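Local coordinates for sweet protein mabinlin-2 chain B (Capparis masaikai, PDB 2DS2) that serves as a heat-stable 2S seed storage albumin with sweetness-inducing activity, of which this chain is one of the disulfide-linked mature pieces, at residues R15-R19 with P20-P24; Q32-R36 with Q37-G41. One frame throughout, in Å; residues are numbered along the deposited sequence.

Contact 1 of 2, residues R15-R19 with P20-P24; sequences RQVDR and PCVCP
Val17 and Val22 meet through a single methyl each, CG2 to CG2 at 3.8 Å, where the loop after helix 6-14 runs into helix 22-36. Residues 20-24 carry Cys21-Val22-Cys23, the C-X-C part of the eight-cysteine pattern of 2S albumins: Cys21 is disulfide-bonded to another protein chain and Cys23 to Cys67 of this one. The inner side of the turn is closely packed. Here the two valine side chains cross at about a right angle, both residues being buried, and Ile64 adds a further apolar neighbour to Val22. With CG1 of Val22 opposite the backbone N (chi1 169°), its CG2 is left beside that nitrogen and comes to 3.4 Å from the carbonyl O of Arg19. Two successive backbone bonds fix the turn. Cys21 N donates to Asp18 O at 2.7 Å with an N-H...O angle of 147°, and the phi/psi values of Arg19 and Pro20 make this a type I turn. Val22 N donates to Arg19 O at 3.2 Å.

The outer side, where Asp18, Arg19 and Pro20 are exposed, is looser. Asp18 lies alongside the Pro20 ring with CB 3.8 Å from CD, a contact made by the aliphatic carbon alone. The Arg19 chain, bent at chi3 (98°), touches Pro62 and Ile64 instead of following the Pro20 ring. A water donates to Arg19 O at 3.1 Å and accepts from Cys23 N at 3.0 Å, giving that carbonyl oxygen a second donor besides Val22 N.

Contact 2 of 2, residues Q32-R36 with Q37-G41; sequences QVLQR and QIIQG
Leu34 CD2 and Ile39 CG1, 3.6 Å apart, make the shortest apolar contact between the last turn of helix 22-36 and the chain that leaves it. The two side chains cross at about a right angle. With CG opposite its backbone N (chi1 -179°), Leu34 brings CD2 forward along the chain, also to 3.9 Å from CB of Ile39. A second apolar pair, Val33 CG1 with Gln37 CG at 3.7 Å, uses the aliphatic part of the glutamine. Leu45 touches Leu34, and Leu48 touches both Val33 and Ile39, so helix 42-58 covers this patch.

Backbone hydrogen bonding carries the helix to its end. Gln37 N donates to Val33 O at 2.9 Å, but the N-H...O angle of 136° is well short of straight, and Gln37 is the first residue whose backbone angles are no longer helical. The segment it begins links helix 22-36 to helix 42-58, with Gly41 as N-cap of the second; by its place between these helices it probably corresponds to the hypervariable loop of 2S albumins.

Polar groups meet less specifically. Gln37 bends at chi2 (-62°), which folds its carboxamide back beside the preceding peptide, CD lying 3.7 Å from Arg36 O. NE2 of Gln37 stands obliquely to the Arg36 guanidinium, whose NH2 also lies near a basic side chain of another protein chain.

In the fold
Contacts 1 and 2 frame the same helix, 22-36: residues 15-24 lead into it and residues 32-41 lead out. Their centres stand 23 Å apart on opposite sides of the chain's centre, and their nearest atoms remain about 9 Å apart. Contact 1 is partly buried, with half of its touching residues buried, whereas contact 2 is a surface contact in which Val33 alone is. The entry to the helix is tied by paired turn bonds, a bridging water and two disulfides, one of them to another chain; the exit has a single backbone bond across its segments, and its aliphatic contacts lie against helix 42-58.

Contact 1 of 2, residues R15-R19 with P20-P24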
ATOM      1  N   ARG B  15      -9.136  -2.989  -5.545  1.00 31.14           N
ATOM      2  CA  ARG B  15     -10.206  -2.717  -6.501  1.00 32.30           C
ATOM      3  C   ARG B  15     -11.590  -2.698  -5.868  1.00 32.63           C
ATOM      4  O   ARG B  15     -12.555  -2.264  -6.497  1.00 35.51           O
ATOM      5  CB  ARG B  15     -10.180  -3.735  -7.648  1.00 33.51           C
ATOM      6  CG  ARG B  15      -8.961  -3.620  -8.530  1.00 33.32           C
ATOM      7  CD  ARG B  15      -9.043  -4.523  -9.754  1.00 39.42           C
ATOM      8  NE  ARG B  15      -7.784  -4.512 -10.493  1.00 38.63           N
ATOM      9  CZ  ARG B  15      -6.885  -5.492 -10.470  1.00 36.25           C
ATOM     10  NH1 ARG B  15      -7.101  -6.584  -9.747  1.00 33.32           N
ATOM     11  NH2 ARG B  15      -5.756  -5.371 -11.155  1.00 34.46           N
ATOM     12  N   GLN B  16     -11.691  -3.152  -4.623  1.00 30.67           N
ATOM     13  CA  GLN B  16     -12.976  -3.169  -3.933  1.00 35.63           C
ATOM     14  C   GLN B  16     -13.230  -1.926  -3.089  1.00 38.01           C
ATOM     15  O   GLN B  16     -14.360  -1.676  -2.675  1.00 40.37           O
ATOM     16  CB  GLN B  16     -13.085  -4.399  -3.040  1.00 38.85           C
ATOM     17  CG  GLN B  16     -12.931  -5.712  -3.775  1.00 33.32           C
ATOM     18  CD  GLN B  16     -13.158  -6.888  -2.858  1.00 34.28           C
ATOM     19  OE1 GLN B  16     -14.244  -7.052  -2.305  1.00 49.32           O
ATOM     20  NE2 GLN B  16     -12.134  -7.705  -2.682  1.00 38.07           N
ATOM     21  N   VAL B  17     -12.186  -1.148  -2.825  1.00 35.17           N
ATOM     22  CA  VAL B  17     -12.349   0.064  -2.031  1.00 40.12           C
ATOM     23  C   VAL B  17     -12.804   1.212  -2.929  1.00 40.79           C
ATOM     24  O   VAL B  17     -12.512   1.228  -4.124  1.00 35.51           O
ATOM     25  CB  VAL B  17     -11.029   0.479  -1.333  1.00 36.53           C
ATOM     26  CG1 VAL B  17     -10.517  -0.654  -0.458  1.00 38.42           C
ATOM     27  CG2 VAL B  17      -9.997   0.870  -2.365  1.00 41.99           C
ATOM     28  N   ASP B  18     -13.532   2.164  -2.352  1.00 40.32           N
ATOM     29  CA  ASP B  18     -14.000   3.317  -3.112  1.00 44.36           C
ATOM     30  C   ASP B  18     -12.786   4.023  -3.705  1.00 41.71           C
ATOM     31  O   ASP B  18     -11.778   4.211  -3.022  1.00 34.24           O
ATOM     32  CB  ASP B  18     -14.767   4.282  -2.202  1.00 42.27           C
ATOM     33  CG  ASP B  18     -16.217   3.875  -2.005  1.00 53.80           C
ATOM     34  OD1 ASP B  18     -16.474   2.704  -1.650  1.00 45.93           O
ATOM     35  OD2 ASP B  18     -17.104   4.736  -2.206  1.00 63.74           O
ATOM     36  N   ARG B  19     -12.884   4.415  -4.972  1.00 42.81           N
ATOM     37  CA  ARG B  19     -11.779   5.079  -5.655  1.00 45.80           C
ATOM     38  C   ARG B  19     -11.188   6.239  -4.857  1.00 42.96           C
ATOM     39  O   ARG B  19      -9.971   6.414  -4.827  1.00 43.75           O
ATOM     40  CB  ARG B  19     -12.223   5.548  -7.047  1.00 45.38           C
ATOM     41  CG  ARG B  19     -12.737   4.401  -7.915  1.00 54.32           C
ATOM     42  CD  ARG B  19     -13.073   4.823  -9.342  1.00 60.02           C
ATOM     43  NE  ARG B  19     -11.993   4.517 -10.280  1.00 64.21           N
ATOM     44  CZ  ARG B  19     -10.864   5.211 -10.385  1.00 63.34           C
ATOM     45  NH1 ARG B  19     -10.652   6.266  -9.610  1.00 64.52           N
ATOM     46  NH2 ARG B  19      -9.940   4.843 -11.264  1.00 64.13           N
ATOM     47  N   PRO B  20     -12.036   7.054  -4.203  1.00 43.17           N
ATOM     48  CA  PRO B  20     -11.482   8.171  -3.427  1.00 41.25           C
ATOM     49  C   PRO B  20     -10.754   7.704  -2.166  1.00 37.65           C
ATOM     50  O   PRO B  20     -10.067   8.484  -1.513  1.00 38.88           O
ATOM     51  CB  PRO B  20     -12.713   9.026  -3.118  1.00 42.95           C
ATOM     52  CG  PRO B  20     -13.830   8.029  -3.102  1.00 41.97           C
ATOM     53  CD  PRO B  20     -13.505   7.147  -4.283  1.00 44.05           C
ATOM     54  N   CYS B  21     -10.913   6.429  -1.825  1.00 35.89           N
ATOM     55  CA  CYS B  21     -10.254   5.871  -0.648  1.00 29.51           C
ATOM     56  C   CYS B  21      -8.992   5.098  -1.003  1.00 28.94           C
ATOM     57  O   CYS B  21      -8.273   4.643  -0.115  1.00 27.79           O
ATOM     58  CB  CYS B  21     -11.186   4.928   0.107  1.00 37.57           C
ATOM     59  SG  CYS B  21     -12.417   5.745   1.164  1.00 39.88           S
ATOM     60  N   VAL B  22      -8.721   4.946  -2.293  1.00 29.20           N
ATOM     61  CA  VAL B  22      -7.546   4.202  -2.714  1.00 25.43           C
ATOM     62  C   VAL B  22      -6.251   4.710  -2.086  1.00 33.02           C
ATOM     63  O   VAL B  22      -5.529   3.943  -1.450  1.00 28.44           O
ATOM     64  CB  VAL B  22      -7.409   4.194  -4.257  1.00 28.94           C
ATOM     65  CG1 VAL B  22      -6.052   3.657  -4.659  1.00 28.94           C
ATOM     66  CG2 VAL B  22      -8.502   3.329  -4.866  1.00 30.61           C
ATOM     67  N   CYS B  23      -5.940   5.990  -2.245  1.00 31.85           N
ATOM     68  CA  CYS B  23      -4.702   6.480  -1.658  1.00 29.92           C
ATOM     69  C   CYS B  23      -4.738   6.460  -0.136  1.00 28.23           C
ATOM     70  O   CYS B  23      -3.768   6.054   0.499  1.00 26.67           O
ATOM     71  CB  CYS B  23      -4.361   7.871  -2.191  1.00 37.25           C
ATOM     72  SG  CYS B  23      -3.788   7.818  -3.923  1.00 37.53           S
ATOM     73  N   PRO B  24      -5.854   6.890   0.474  1.00 31.93           N
ATOM     74  CA  PRO B  24      -5.871   6.851   1.937  1.00 31.74           C
ATOM     75  C   PRO B  24      -5.661   5.447   2.532  1.00 28.49           C
ATOM     76  O   PRO B  24      -5.003   5.315   3.564  1.00 28.33           O
ATOM     77  CB  PRO B  24      -7.225   7.470   2.302  1.00 42.67           C
ATOM     78  CG  PRO B  24      -8.004   7.504   1.015  1.00 50.08           C
ATOM     79  CD  PRO B  24      -6.969   7.700  -0.044  1.00 36.67           C
TER
HETATM   80  O   HOH W   1      -7.515   8.016  -3.805  1.00 37.49           O

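Contact 2 of 2, residues Q32-R36 with Q37-G41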
ATOM      1  N   GLN B  32       1.288   0.753   8.333  1.00 21.26           N
ATOM      2  CA  GLN B  32       1.234  -0.528   9.039  1.00 21.78           C
ATOM      3  C   GLN B  32       2.523  -1.303   8.855  1.00 27.19           C
ATOM      4  O   GLN B  32       2.996  -1.954   9.787  1.00 24.98           O
ATOM      5  CB  GLN B  32       0.047  -1.372   8.563  1.00 20.66           C
ATOM      6  CG  GLN B  32      -1.278  -0.921   9.149  1.00 27.06           C
ATOM      7  CD  GLN B  32      -1.298  -1.036  10.666  1.00 37.52           C
ATOM      8  OE1 GLN B  32      -1.170  -2.130  11.217  1.00 35.63           O
ATOM      9  NE2 GLN B  32      -1.451   0.093  11.346  1.00 36.94           N
ATOM     10  N   VAL B  33       3.099  -1.234   7.659  1.00 22.29           N
ATOM     11  CA  VAL B  33       4.350  -1.942   7.418  1.00 22.39           C
ATOM     12  C   VAL B  33       5.462  -1.240   8.185  1.00 21.79           C
ATOM     13  O   VAL B  33       6.307  -1.884   8.803  1.00 24.27           O
ATOM     14  CB  VAL B  33       4.711  -1.979   5.921  1.00 19.33           C
ATOM     15  CG1 VAL B  33       6.072  -2.672   5.739  1.00 25.42           C
ATOM     16  CG2 VAL B  33       3.630  -2.713   5.146  1.00 18.86           C
ATOM     17  N   LEU B  34       5.455   0.089   8.160  1.00 20.15           N
ATOM     18  CA  LEU B  34       6.468   0.867   8.873  1.00 20.21           C
ATOM     19  C   LEU B  34       6.431   0.538  10.363  1.00 22.81           C
ATOM     20  O   LEU B  34       7.468   0.333  10.993  1.00 23.28           O
ATOM     21  CB  LEU B  34       6.222   2.377   8.678  1.00 22.52           C
ATOM     22  CG  LEU B  34       7.183   3.385   9.329  1.00 30.24           C
ATOM     23  CD1 LEU B  34       6.968   3.469  10.828  1.00 40.49           C
ATOM     24  CD2 LEU B  34       8.616   2.992   9.006  1.00 34.99           C
ATOM     25  N   GLN B  35       5.226   0.475  10.916  1.00 22.40           N
ATOM     26  CA  GLN B  35       5.047   0.191  12.338  1.00 23.47           C
ATOM     27  C   GLN B  35       5.357  -1.253  12.737  1.00 23.53           C
ATOM     28  O   GLN B  35       6.122  -1.497  13.678  1.00 24.33           O
ATOM     29  CB  GLN B  35       3.605   0.527  12.736  1.00 26.37           C
ATOM     30  CG  GLN B  35       3.127  -0.154  14.006  1.00 33.68           C
ATOM     31  CD  GLN B  35       1.636   0.003  14.224  1.00 39.04           C
ATOM     32  OE1 GLN B  35       0.977  -0.901  14.741  1.00 39.54           O
ATOM     33  NE2 GLN B  35       1.094   1.153  13.834  1.00 28.53           N
ATOM     34  N   ARG B  36       4.771  -2.196  12.008  1.00 24.53           N
ATOM     35  CA  ARG B  36       4.915  -3.627  12.292  1.00 26.28           C
ATOM     36  C   ARG B  36       6.216  -4.305  11.888  1.00 27.28           C
ATOM     37  O   ARG B  36       6.504  -5.416  12.344  1.00 31.23           O
ATOM     38  CB  ARG B  36       3.759  -4.392  11.646  1.00 27.92           C
ATOM     39  CG  ARG B  36       2.397  -4.108  12.244  1.00 34.81           C
ATOM     40  CD  ARG B  36       1.339  -4.820  11.433  1.00 44.83           C
ATOM     41  NE  ARG B  36       1.748  -6.193  11.165  1.00 52.69           N
ATOM     42  CZ  ARG B  36       1.260  -6.948  10.186  1.00 55.31           C
ATOM     43  NH1 ARG B  36       0.334  -6.467   9.368  1.00 49.57           N
ATOM     44  NH2 ARG B  36       1.708  -8.186  10.022  1.00 60.00           N
ATOM     45  N   GLN B  37       6.997  -3.665  11.034  1.00 25.75           N
ATOM     46  CA  GLN B  37       8.247  -4.264  10.582  1.00 29.27           C
ATOM     47  C   GLN B  37       9.466  -3.460  11.005  1.00 26.83           C
ATOM     48  O   GLN B  37       9.359  -2.315  11.431  1.00 25.06           O
ATOM     49  CB  GLN B  37       8.256  -4.377   9.055  1.00 26.11           C
ATOM     50  CG  GLN B  37       7.060  -5.079   8.439  1.00 26.82           C
ATOM     51  CD  GLN B  37       6.928  -6.518   8.886  1.00 26.12           C
ATOM     52  OE1 GLN B  37       7.924  -7.185   9.166  1.00 29.02           O
ATOM     53  NE2 GLN B  37       5.697  -7.009   8.941  1.00 27.43           N
ATOM     54  N   ILE B  38      10.639  -4.066  10.882  1.00 22.93           N
ATOM     55  CA  ILE B  38      11.862  -3.370  11.205  1.00 22.17           C
ATOM     56  C   ILE B  38      12.305  -2.693   9.914  1.00 33.72           C
ATOM     57  O   ILE B  38      12.702  -3.360   8.952  1.00 30.15           O
ATOM     58  CB  ILE B  38      12.969  -4.338  11.681  1.00 21.39           C
ATOM     59  CG1 ILE B  38      12.578  -4.942  13.034  1.00 32.58           C
ATOM     60  CG2 ILE B  38      14.295  -3.595  11.795  1.00 25.23           C
ATOM     61  CD1 ILE B  38      13.538  -6.017  13.518  1.00 35.24           C
ATOM     62  N   ILE B  39      12.188  -1.370   9.876  1.00 25.85           N
ATOM     63  CA  ILE B  39      12.606  -0.618   8.703  1.00 26.60           C
ATOM     64  C   ILE B  39      13.980  -0.056   9.057  1.00 33.64           C
ATOM     65  O   ILE B  39      14.113   0.894   9.830  1.00 33.40           O
ATOM     66  CB  ILE B  39      11.590   0.492   8.373  1.00 27.16           C
ATOM     67  CG1 ILE B  39      10.211  -0.143   8.143  1.00 28.28           C
ATOM     68  CG2 ILE B  39      12.010   1.249   7.121  1.00 30.93           C
ATOM     69  CD1 ILE B  39      10.192  -1.231   7.068  1.00 27.79           C
ATOM     70  N   GLN B  40      14.995  -0.697   8.486  1.00 34.46           N
ATOM     71  CA  GLN B  40      16.407  -0.398   8.707  1.00 36.84           C
ATOM     72  C   GLN B  40      16.882   1.043   8.625  1.00 37.61           C
ATOM     73  O   GLN B  40      17.586   1.514   9.518  1.00 43.29           O
ATOM     74  CB  GLN B  40      17.241  -1.260   7.762  1.00 34.31           C
ATOM     75  CG  GLN B  40      16.881  -2.731   7.859  1.00 45.35           C
ATOM     76  CD  GLN B  40      17.742  -3.617   6.987  1.00 51.73           C
ATOM     77  OE1 GLN B  40      18.972  -3.549   7.032  1.00 60.95           O
ATOM     78  NE2 GLN B  40      17.099  -4.466   6.196  1.00 54.48           N
ATOM     79  N   GLY B  41      16.524   1.741   7.556  1.00 34.25           N
ATOM     80  CA  GLY B  41      16.969   3.115   7.427  1.00 31.77           C
ATOM     81  C   GLY B  41      16.200   3.941   6.418  1.00 36.35           C
ATOM     82  O   GLY B  41      15.134   3.534   5.954  1.00 30.11           O
TER